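Long-range contacts in protein-glutamine gamma-glutamyltransferase 2 (Pagrus major, PDB 1G0D), which probably catalyses calcium-dependent cross-linking and amination of proteins, joining peptide-bound glutamine to lysine side chains or other primary amines with release of ammonia: residues D211-G216 with M339-L344; L473-K478 with I574-N579; G618-E623 with I633-A638. All blocks are in the same frame, centred on the assembly; numbering follows the deposited sequence.

Contact 1 of 3, residues D211-G216 with M339-L344; sequences DPVYVG and MSREDL
Val213 and Met339 form the apolar part of this contact, together with Pro212. The thioether of Met339 lies along the first turn of the helix. Met339 SD is 3.9 Å from Val213 CG2 and 4.1 Å from Pro212 CB. The Met339 chain bends at its last torsion (chi3 77°), which carries CE round beside Pro212 O. The side chains of Pro212 and Met339 run antiparallel, flank to flank.

The second kind of contact is a methyl group against a polar chain. Val213 CG2 meets Arg341 where its aliphatic chain joins the guanidinium, 3.5 Å from CD and 3.2 Å from NE. It approaches the guanidinium obliquely, and the valine meets the arginine chain crosswise.

The charged pair within 339-344 is a salt bridge. Arg341 NE donates to Asp343 OD1 at 2.8 Å, and Arg341 NH1 to Asp343 OD2 at 2.7 Å. The second bond is the straighter one (166°) and lies in the guanidinium plane. This double grip fixes the rotation of both groups, and Leu344 CD1 lies over one guanidinium face. The helix start has its own polar seal. Asp211 is the N-cap, and its OD2 accepts from Val213 N at 2.9 Å from above the carboxylate plane.

Lys384 forms a second salt bridge to Asp343, while Gln352 binds Arg341 NH2. In the papain-like catalytic core, the contact joins the start of helix 212-223 to the loop between strands 329-339 and 350-355, which carry two of the catalytic residues. Pro370 of strand 368-372 also packs on Val213, and Met142 and Val143 pack on Pro212.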
loop_
_atom_site.group_PDB
_atom_site.type_symbol
_atom_site.label_atom_id
_atom_site.label_comp_id
_atom_site.label_asym_id
_atom_site.label_seq_id
_atom_site.Cartn_x
_atom_site.Cartn_y
_atom_site.Cartn_z
ATOM N N ASP A 211 13.622 -16.844 1.588
ATOM C CA ASP A 211 13.158 -16.541 0.266
ATOM C C ASP A 211 12.302 -15.291 0.158
ATOM O O ASP A 211 11.194 -15.239 0.695
ATOM C CB ASP A 211 12.366 -17.757 -0.190
ATOM C CG ASP A 211 11.960 -17.689 -1.641
ATOM O OD1 ASP A 211 11.344 -18.669 -2.083
ATOM O OD2 ASP A 211 12.239 -16.688 -2.335
ATOM N N PRO A 212 12.780 -14.275 -0.564
ATOM C CA PRO A 212 11.888 -13.121 -0.616
ATOM C C PRO A 212 10.532 -13.389 -1.291
ATOM O O PRO A 212 9.563 -12.708 -0.954
ATOM C CB PRO A 212 12.714 -12.052 -1.341
ATOM C CG PRO A 212 13.724 -12.787 -2.069
ATOM C CD PRO A 212 14.017 -14.047 -1.316
ATOM N N VAL A 213 10.465 -14.357 -2.225
ATOM C CA VAL A 213 9.217 -14.703 -2.945
ATOM C C VAL A 213 8.202 -15.291 -1.970
ATOM O O VAL A 213 7.044 -14.896 -1.937
ATOM C CB VAL A 213 9.441 -15.752 -4.103
ATOM C CG1 VAL A 213 8.091 -16.317 -4.580
ATOM C CG2 VAL A 213 10.151 -15.106 -5.308
ATOM N N TYR A 214 8.663 -16.233 -1.163
ATOM C CA TYR A 214 7.849 -16.895 -0.166
ATOM C C TYR A 214 7.362 -15.912 0.901
ATOM O O TYR A 214 6.175 -15.829 1.183
ATOM C CB TYR A 214 8.686 -17.986 0.474
ATOM C CG TYR A 214 8.046 -18.638 1.662
ATOM C CD1 TYR A 214 7.266 -19.774 1.507
ATOM C CD2 TYR A 214 8.208 -18.114 2.948
ATOM C CE1 TYR A 214 6.663 -20.363 2.592
ATOM C CE2 TYR A 214 7.606 -18.697 4.049
ATOM C CZ TYR A 214 6.830 -19.815 3.863
ATOM O OH TYR A 214 6.175 -20.363 4.936
ATOM N N VAL A 215 8.272 -15.166 1.500
ATOM C CA VAL A 215 7.917 -14.204 2.523
ATOM C C VAL A 215 7.005 -13.078 1.987
ATOM O O VAL A 215 6.146 -12.558 2.707
ATOM C CB VAL A 215 9.221 -13.614 3.105
ATOM C CG1 VAL A 215 8.939 -12.439 4.004
ATOM C CG2 VAL A 215 9.959 -14.692 3.854
ATOM N N GLY A 216 7.197 -12.692 0.729
ATOM C CA GLY A 216 6.386 -11.640 0.149
ATOM C C GLY A 216 4.974 -12.161 -0.085
ATOM O O GLY A 216 3.984 -11.461 0.146
ATOM N N MET A 339 12.795 -7.895 -6.176
ATOM C CA MET A 339 13.461 -9.158 -5.889
ATOM C C MET A 339 13.717 -9.889 -7.212
ATOM O O MET A 339 13.051 -9.625 -8.214
ATOM C CB MET A 339 12.583 -10.025 -5.019
ATOM C CG MET A 339 11.346 -10.576 -5.714
ATOM S SD MET A 339 10.251 -11.278 -4.467
ATOM C CE MET A 339 9.576 -9.888 -3.808
ATOM N N SER A 340 14.700 -10.777 -7.219
ATOM C CA SER A 340 14.988 -11.561 -8.389
ATOM C C SER A 340 14.153 -12.849 -8.290
ATOM O O SER A 340 13.923 -13.395 -7.197
ATOM C CB SER A 340 16.470 -11.872 -8.436
ATOM O OG SER A 340 16.783 -12.884 -7.512
ATOM N N ARG A 341 13.706 -13.337 -9.436
ATOM C CA ARG A 341 12.852 -14.520 -9.471
ATOM C C ARG A 341 13.570 -15.733 -9.991
ATOM O O ARG A 341 13.425 -16.123 -11.148
ATOM C CB ARG A 341 11.605 -14.272 -10.340
ATOM C CG ARG A 341 10.686 -13.201 -9.825
ATOM C CD ARG A 341 10.143 -13.530 -8.437
ATOM N NE ARG A 341 9.334 -14.746 -8.388
ATOM C CZ ARG A 341 8.059 -14.833 -8.767
ATOM N NH1 ARG A 341 7.414 -15.991 -8.679
ATOM N NH2 ARG A 341 7.437 -13.774 -9.242
ATOM N N GLU A 342 14.345 -16.345 -9.124
ATOM C CA GLU A 342 15.057 -17.523 -9.520
ATOM C C GLU A 342 14.098 -18.693 -9.726
ATOM O O GLU A 342 14.459 -19.723 -10.288
ATOM C CB GLU A 342 16.092 -17.822 -8.465
ATOM C CG GLU A 342 17.121 -16.740 -8.389
ATOM C CD GLU A 342 18.414 -17.227 -7.784
ATOM O OE1 GLU A 342 19.250 -16.362 -7.439
ATOM O OE2 GLU A 342 18.589 -18.464 -7.645
ATOM N N ASP A 343 12.859 -18.534 -9.283
ATOM C CA ASP A 343 11.879 -19.599 -9.458
ATOM C C ASP A 343 11.210 -19.592 -10.842
ATOM O O ASP A 343 10.356 -20.426 -11.111
ATOM C CB ASP A 343 10.806 -19.516 -8.357
ATOM C CG ASP A 343 10.041 -18.205 -8.365
ATOM O OD1 ASP A 343 10.660 -17.153 -8.604
ATOM O OD2 ASP A 343 8.816 -18.226 -8.120
ATOM N N LEU A 344 11.599 -18.666 -11.712
ATOM C CA LEU A 344 11.001 -18.568 -13.032
ATOM C C LEU A 344 12.045 -18.311 -14.110
ATOM O O LEU A 344 13.192 -17.986 -13.826
ATOM C CB LEU A 344 9.991 -17.413 -13.110
ATOM C CG LEU A 344 9.169 -16.842 -11.955
ATOM C CD1 LEU A 344 8.674 -15.445 -12.323
ATOM C CD2 LEU A 344 8.009 -17.751 -11.642
#

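Contact 2 of 3, residues L473-K478 with I574-N579; sequences LQLSIK and IMTVAN
Leu475 fits between Ile574 and Thr576 where two sheets of the first beta-barrel domain, which follows the catalytic core, face each other. Strand 473-479 edges a three-stranded sheet, and strand 573-581 belongs to the opposing mixed sheet. The short segments run nearly parallel, 15° apart, with their axes 6.6 Å apart at closest approach.

Their inward side chains interlock. Leu475 CB sits in the notch between Ile574 CG2, at 4.0 Å, and Thr576 OG1, at 3.8 Å. At one end Ile574 CD1 rests on Leu473, 4.0 Å from its CB. Val494 and Leu506 further enclose Leu475.

Thr576 OG1 donates to Met575 O at 2.8 Å, from above the carbonyl plane. It is also in hydrogen-bonding contact with Asp415 O, so its single proton can serve only one of them at a time. A valine here would probably leave both carbonyl oxygens without the hydroxyl.

As in relatives, Ser476, Ile477, Lys478, Ala578 and Asn579 probably belong to a GTP site. Ile477 and Ala578 meet here. Ile477 fills the hollow between Thr576 and Ala578, its CG2 3.8 Å from Ala578 CB. Its extended chain (chi2 152°) carries Ile477 CD1 on to Thr576 O, 3.3 Å away.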
loop_
_atom_site.group_PDB
_atom_site.type_symbol
_atom_site.label_atom_id
_atom_site.label_comp_id
_atom_site.label_asym_id
_atom_site.label_seq_id
_atom_site.Cartn_x
_atom_site.Cartn_y
_atom_site.Cartn_z
ATOM N N LEU A 473 -20.020 13.694 -33.702
ATOM C CA LEU A 473 -20.455 14.053 -32.371
ATOM C C LEU A 473 -19.399 13.683 -31.324
ATOM O O LEU A 473 -18.789 12.617 -31.398
ATOM C CB LEU A 473 -21.779 13.362 -32.068
ATOM C CG LEU A 473 -23.102 14.138 -32.247
ATOM C CD1 LEU A 473 -22.901 15.428 -33.011
ATOM C CD2 LEU A 473 -24.104 13.245 -32.983
ATOM N N GLN A 474 -19.185 14.568 -30.354
ATOM C CA GLN A 474 -18.215 14.326 -29.295
ATOM C C GLN A 474 -18.810 14.735 -27.967
ATOM O O GLN A 474 -19.112 15.900 -27.739
ATOM C CB GLN A 474 -16.932 15.111 -29.554
ATOM C CG GLN A 474 -16.300 14.840 -30.922
ATOM C CD GLN A 474 -15.804 13.398 -31.087
ATOM O OE1 GLN A 474 -15.513 12.948 -32.205
ATOM N NE2 GLN A 474 -15.707 12.669 -29.974
ATOM N N LEU A 475 -18.968 13.761 -27.083
ATOM C CA LEU A 475 -19.573 13.983 -25.773
ATOM C C LEU A 475 -18.499 14.130 -24.708
ATOM O O LEU A 475 -17.495 13.443 -24.753
ATOM C CB LEU A 475 -20.493 12.791 -25.444
ATOM C CG LEU A 475 -21.725 12.907 -24.535
ATOM C CD1 LEU A 475 -22.507 14.182 -24.770
ATOM C CD2 LEU A 475 -22.600 11.701 -24.778
ATOM N N SER A 476 -18.713 15.029 -23.752
ATOM C CA SER A 476 -17.749 15.248 -22.683
ATOM C C SER A 476 -18.426 15.887 -21.480
ATOM O O SER A 476 -19.357 16.653 -21.664
ATOM C CB SER A 476 -16.618 16.155 -23.181
ATOM O OG SER A 476 -17.024 17.515 -23.264
ATOM N N ILE A 477 -17.972 15.563 -20.266
ATOM C CA ILE A 477 -18.532 16.115 -19.024
ATOM C C ILE A 477 -17.473 16.970 -18.374
ATOM O O ILE A 477 -16.303 16.603 -18.397
ATOM C CB ILE A 477 -18.948 14.988 -18.035
ATOM C CG1 ILE A 477 -20.052 14.147 -18.665
ATOM C CG2 ILE A 477 -19.472 15.562 -16.746
ATOM C CD1 ILE A 477 -20.074 12.748 -18.173
ATOM N N LYS A 478 -17.862 18.098 -17.788
ATOM C CA LYS A 478 -16.875 18.980 -17.177
ATOM C C LYS A 478 -17.336 19.593 -15.886
ATOM O O LYS A 478 -18.510 19.828 -15.703
ATOM C CB LYS A 478 -16.508 20.102 -18.140
ATOM C CG LYS A 478 -17.340 20.152 -19.416
ATOM C CD LYS A 478 -16.538 20.731 -20.578
ATOM C CE LYS A 478 -17.470 21.264 -21.670
ATOM N NZ LYS A 478 -16.713 21.873 -22.813
ATOM N N ILE A 574 -23.441 7.026 -28.072
ATOM C CA ILE A 574 -22.163 7.490 -27.510
ATOM C C ILE A 574 -22.275 7.725 -26.021
ATOM O O ILE A 574 -23.204 8.386 -25.568
ATOM C CB ILE A 574 -21.714 8.850 -28.105
ATOM C CG1 ILE A 574 -21.344 8.714 -29.573
ATOM C CG2 ILE A 574 -20.487 9.351 -27.393
ATOM C CD1 ILE A 574 -20.749 9.995 -30.132
ATOM N N MET A 575 -21.299 7.235 -25.261
ATOM C CA MET A 575 -21.317 7.409 -23.810
ATOM C C MET A 575 -20.027 8.037 -23.282
ATOM O O MET A 575 -18.983 8.001 -23.935
ATOM C CB MET A 575 -21.543 6.057 -23.111
ATOM C CG MET A 575 -22.320 6.132 -21.779
ATOM S SD MET A 575 -21.955 4.750 -20.643
ATOM C CE MET A 575 -20.814 3.754 -21.698
ATOM N N THR A 576 -20.118 8.623 -22.094
ATOM C CA THR A 576 -18.984 9.240 -21.439
ATOM C C THR A 576 -19.310 9.319 -19.970
ATOM O O THR A 576 -20.364 9.795 -19.586
ATOM C CB THR A 576 -18.709 10.649 -21.952
ATOM O OG1 THR A 576 -18.241 10.582 -23.305
ATOM C CG2 THR A 576 -17.634 11.281 -21.127
ATOM N N VAL A 577 -18.418 8.832 -19.130
ATOM C CA VAL A 577 -18.689 8.889 -17.713
ATOM C C VAL A 577 -17.665 9.745 -17.006
ATOM O O VAL A 577 -16.555 9.878 -17.472
ATOM C CB VAL A 577 -18.698 7.484 -17.122
ATOM C CG1 VAL A 577 -18.925 7.548 -15.614
ATOM C CG2 VAL A 577 -19.799 6.703 -17.776
ATOM N N ALA A 578 -18.062 10.361 -15.904
ATOM C CA ALA A 578 -17.167 11.199 -15.132
ATOM C C ALA A 578 -17.455 10.961 -13.669
ATOM O O ALA A 578 -18.610 10.825 -13.285
ATOM C CB ALA A 578 -17.398 12.656 -15.470
ATOM N N ASN A 579 -16.416 10.870 -12.855
ATOM C CA ASN A 579 -16.623 10.686 -11.427
ATOM C C ASN A 579 -16.168 11.945 -10.785
ATOM O O ASN A 579 -15.018 12.345 -10.955
ATOM C CB ASN A 579 -15.799 9.542 -10.889
ATOM C CG ASN A 579 -16.425 8.227 -11.177
ATOM O OD1 ASN A 579 -17.181 7.707 -10.363
ATOM N ND2 ASN A 579 -16.129 7.674 -12.347
#

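Contact 3 of 3, residues G618-E623 with I633-A638; sequences GVFTLE and IHVNGA
Phe620 and Ile633 pair through two backbone hydrogen bonds. Phe620 N donates to Ile633 O at 2.8 Å, and Ile633 N donates to Phe620 O at 2.7 Å. They form an antiparallel hydrogen-bonded pair. Val619 and His634 form the adjacent non-hydrogen-bonded pair, where Val619 CA makes a C-H...O contact of 3.5 Å with Ile633 O. A third bond, from Val635 N to Gly618 O at 2.8 Å, continues the ladder just past the end of the strand.

A water adds to the polar contacts. It accepts from Gly618 N at 2.9 Å and gives a weak bond to Gly637 O, bridging the segments where the chains diverge.

These strands, 619-624 and 628-634, form a beta hairpin in the C-terminal immunoglobulin-like domain of the transglutaminase. Strand 628-634 is an outermost strand of its sheet. Strand 659-666 flanks the hairpin on its other side, through backbone bonds such as Val619 with Asp666.

Apolar contacts cover one face of the hairpin. Phe620 CB and Ile633 CB are 3.9 Å apart. The Phe620 ring presents its edge to Val635, with CE2 only 3.4 Å from CG2. Leu622 CD2 touches Ile633 CD1 further along. Val647 and Leu649 of strand 644-651 close over this face.

The opposite face carries a CH-pi contact. Val619 CG1 sits 3.5 Å from the centroid of the His634 ring, over one face and displaced toward the rim. The two side chains run side by side. The second torsion of His634 (chi2 78°) turns the flat of the imidazole toward the methyl. Arg248 also packs against Val619 on this face, and further along the strand Glu623 OE2 bonds to Thr250.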
loop_
_atom_site.group_PDB
_atom_site.type_symbol
_atom_site.label_atom_id
_atom_site.label_comp_id
_atom_site.label_asym_id
_atom_site.label_seq_id
_atom_site.Cartn_x
_atom_site.Cartn_y
_atom_site.Cartn_z
ATOM N N GLY A 618 -16.447 15.770 16.681
ATOM C CA GLY A 618 -15.181 16.177 16.092
ATOM C C GLY A 618 -13.988 15.637 16.838
ATOM O O GLY A 618 -13.830 15.933 18.011
ATOM N N VAL A 619 -13.184 14.811 16.163
ATOM C CA VAL A 619 -11.953 14.215 16.714
ATOM C C VAL A 619 -10.810 14.490 15.755
ATOM O O VAL A 619 -10.956 14.260 14.544
ATOM C CB VAL A 619 -11.896 12.704 16.718
ATOM C CG1 VAL A 619 -11.444 12.245 18.034
ATOM C CG2 VAL A 619 -13.155 12.103 16.223
ATOM N N PHE A 620 -9.675 14.927 16.290
ATOM C CA PHE A 620 -8.493 15.155 15.480
ATOM C C PHE A 620 -7.585 14.009 15.943
ATOM O O PHE A 620 -7.551 13.707 17.138
ATOM C CB PHE A 620 -7.853 16.495 15.841
ATOM C CG PHE A 620 -8.551 17.690 15.263
ATOM C CD1 PHE A 620 -8.277 18.111 13.975
ATOM C CD2 PHE A 620 -9.488 18.390 16.006
ATOM C CE1 PHE A 620 -8.937 19.230 13.424
ATOM C CE2 PHE A 620 -10.151 19.501 15.475
ATOM C CZ PHE A 620 -9.877 19.917 14.186
ATOM N N THR A 621 -6.893 13.343 15.019
ATOM C CA THR A 621 -5.956 12.267 15.389
ATOM C C THR A 621 -4.628 12.661 14.791
ATOM O O THR A 621 -4.571 12.945 13.600
ATOM C CB THR A 621 -6.332 10.931 14.783
ATOM O OG1 THR A 621 -7.729 10.683 15.006
ATOM C CG2 THR A 621 -5.471 9.826 15.383
ATOM N N LEU A 622 -3.562 12.688 15.592
ATOM C CA LEU A 622 -2.257 13.107 15.079
ATOM C C LEU A 622 -1.185 12.035 15.184
ATOM O O LEU A 622 -1.137 11.297 16.157
ATOM C CB LEU A 622 -1.740 14.335 15.832
ATOM C CG LEU A 622 -2.454 15.649 16.148
ATOM C CD1 LEU A 622 -1.668 16.782 15.537
ATOM C CD2 LEU A 622 -3.840 15.661 15.640
ATOM N N GLU A 623 -0.319 11.942 14.180
ATOM C CA GLU A 623 0.760 10.971 14.230
ATOM C C GLU A 623 1.879 11.325 13.265
ATOM O O GLU A 623 1.678 12.072 12.306
ATOM C CB GLU A 623 0.238 9.592 13.901
ATOM C CG GLU A 623 0.223 9.339 12.437
ATOM C CD GLU A 623 0.033 7.888 12.125
ATOM O OE1 GLU A 623 0.796 7.056 12.664
ATOM O OE2 GLU A 623 -0.894 7.580 11.347
ATOM N N ILE A 633 -7.431 14.395 19.761
ATOM C CA ILE A 633 -7.882 15.645 20.367
ATOM C C ILE A 633 -9.382 15.709 20.078
ATOM O O ILE A 633 -9.785 15.858 18.919
ATOM C CB ILE A 633 -7.287 16.879 19.710
ATOM C CG1 ILE A 633 -5.777 16.707 19.555
ATOM C CG2 ILE A 633 -7.710 18.118 20.505
ATOM C CD1 ILE A 633 -5.138 17.862 18.881
ATOM N N HIS A 634 -10.210 15.585 21.111
ATOM C CA HIS A 634 -11.649 15.648 20.897
ATOM C C HIS A 634 -12.136 17.082 21.018
ATOM O O HIS A 634 -11.885 17.740 22.017
ATOM C CB HIS A 634 -12.374 14.757 21.907
ATOM C CG HIS A 634 -12.172 13.287 21.667
ATOM N ND1 HIS A 634 -11.017 12.625 22.030
ATOM C CD2 HIS A 634 -12.968 12.353 21.089
ATOM C CE1 HIS A 634 -11.110 11.350 21.689
ATOM N NE2 HIS A 634 -12.285 11.158 21.116
ATOM N N VAL A 635 -12.782 17.582 19.971
ATOM C CA VAL A 635 -13.345 18.923 19.978
ATOM C C VAL A 635 -14.483 18.878 20.989
ATOM O O VAL A 635 -15.410 18.073 20.854
ATOM C CB VAL A 635 -13.943 19.290 18.599
ATOM C CG1 VAL A 635 -14.749 20.585 18.707
ATOM C CG2 VAL A 635 -12.834 19.416 17.569
ATOM N N ASN A 636 -14.411 19.713 22.019
ATOM C CA ASN A 636 -15.470 19.714 23.021
ATOM C C ASN A 636 -16.566 20.667 22.562
ATOM O O ASN A 636 -16.396 21.885 22.533
ATOM C CB ASN A 636 -14.901 20.105 24.397
ATOM C CG ASN A 636 -13.954 19.018 24.978
ATOM O OD1 ASN A 636 -12.892 19.328 25.558
ATOM N ND2 ASN A 636 -14.345 17.737 24.817
ATOM N N GLY A 637 -17.691 20.084 22.176
ATOM C CA GLY A 637 -18.790 20.882 21.678
ATOM C C GLY A 637 -19.093 20.470 20.251
ATOM O O GLY A 637 -18.793 19.346 19.851
ATOM N N ALA A 638 -19.699 21.365 19.481
ATOM C CA ALA A 638 -20.033 21.068 18.101
ATOM C C ALA A 638 -19.645 22.288 17.301
ATOM O O ALA A 638 -19.878 23.431 17.703
ATOM C CB ALA A 638 -21.522 20.766 17.942
HETATM O O HOH W 1 -17.369 18.486 16.887
#

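In the fold
The three contacts are separate and follow one another along the chain. Contact 1 lies 44 Å from each of the other two, centre to centre, and contacts 2 and 3 are 41 Å apart. The nearest atoms of contacts 1 and 3 are about 23 Å apart, and the two lie on opposite sides of the chain's centre. Contact 1 is linked to the catalytic triad by sequence alone: its loop joins the strand bearing His332 to the one ending at Asp355. Contact 2 holds parts of both segments of the probable GTP site. Contact 3 belongs to the last domain. Like contact 1, it lies away from the triad and from the probable GTP and calcium sites.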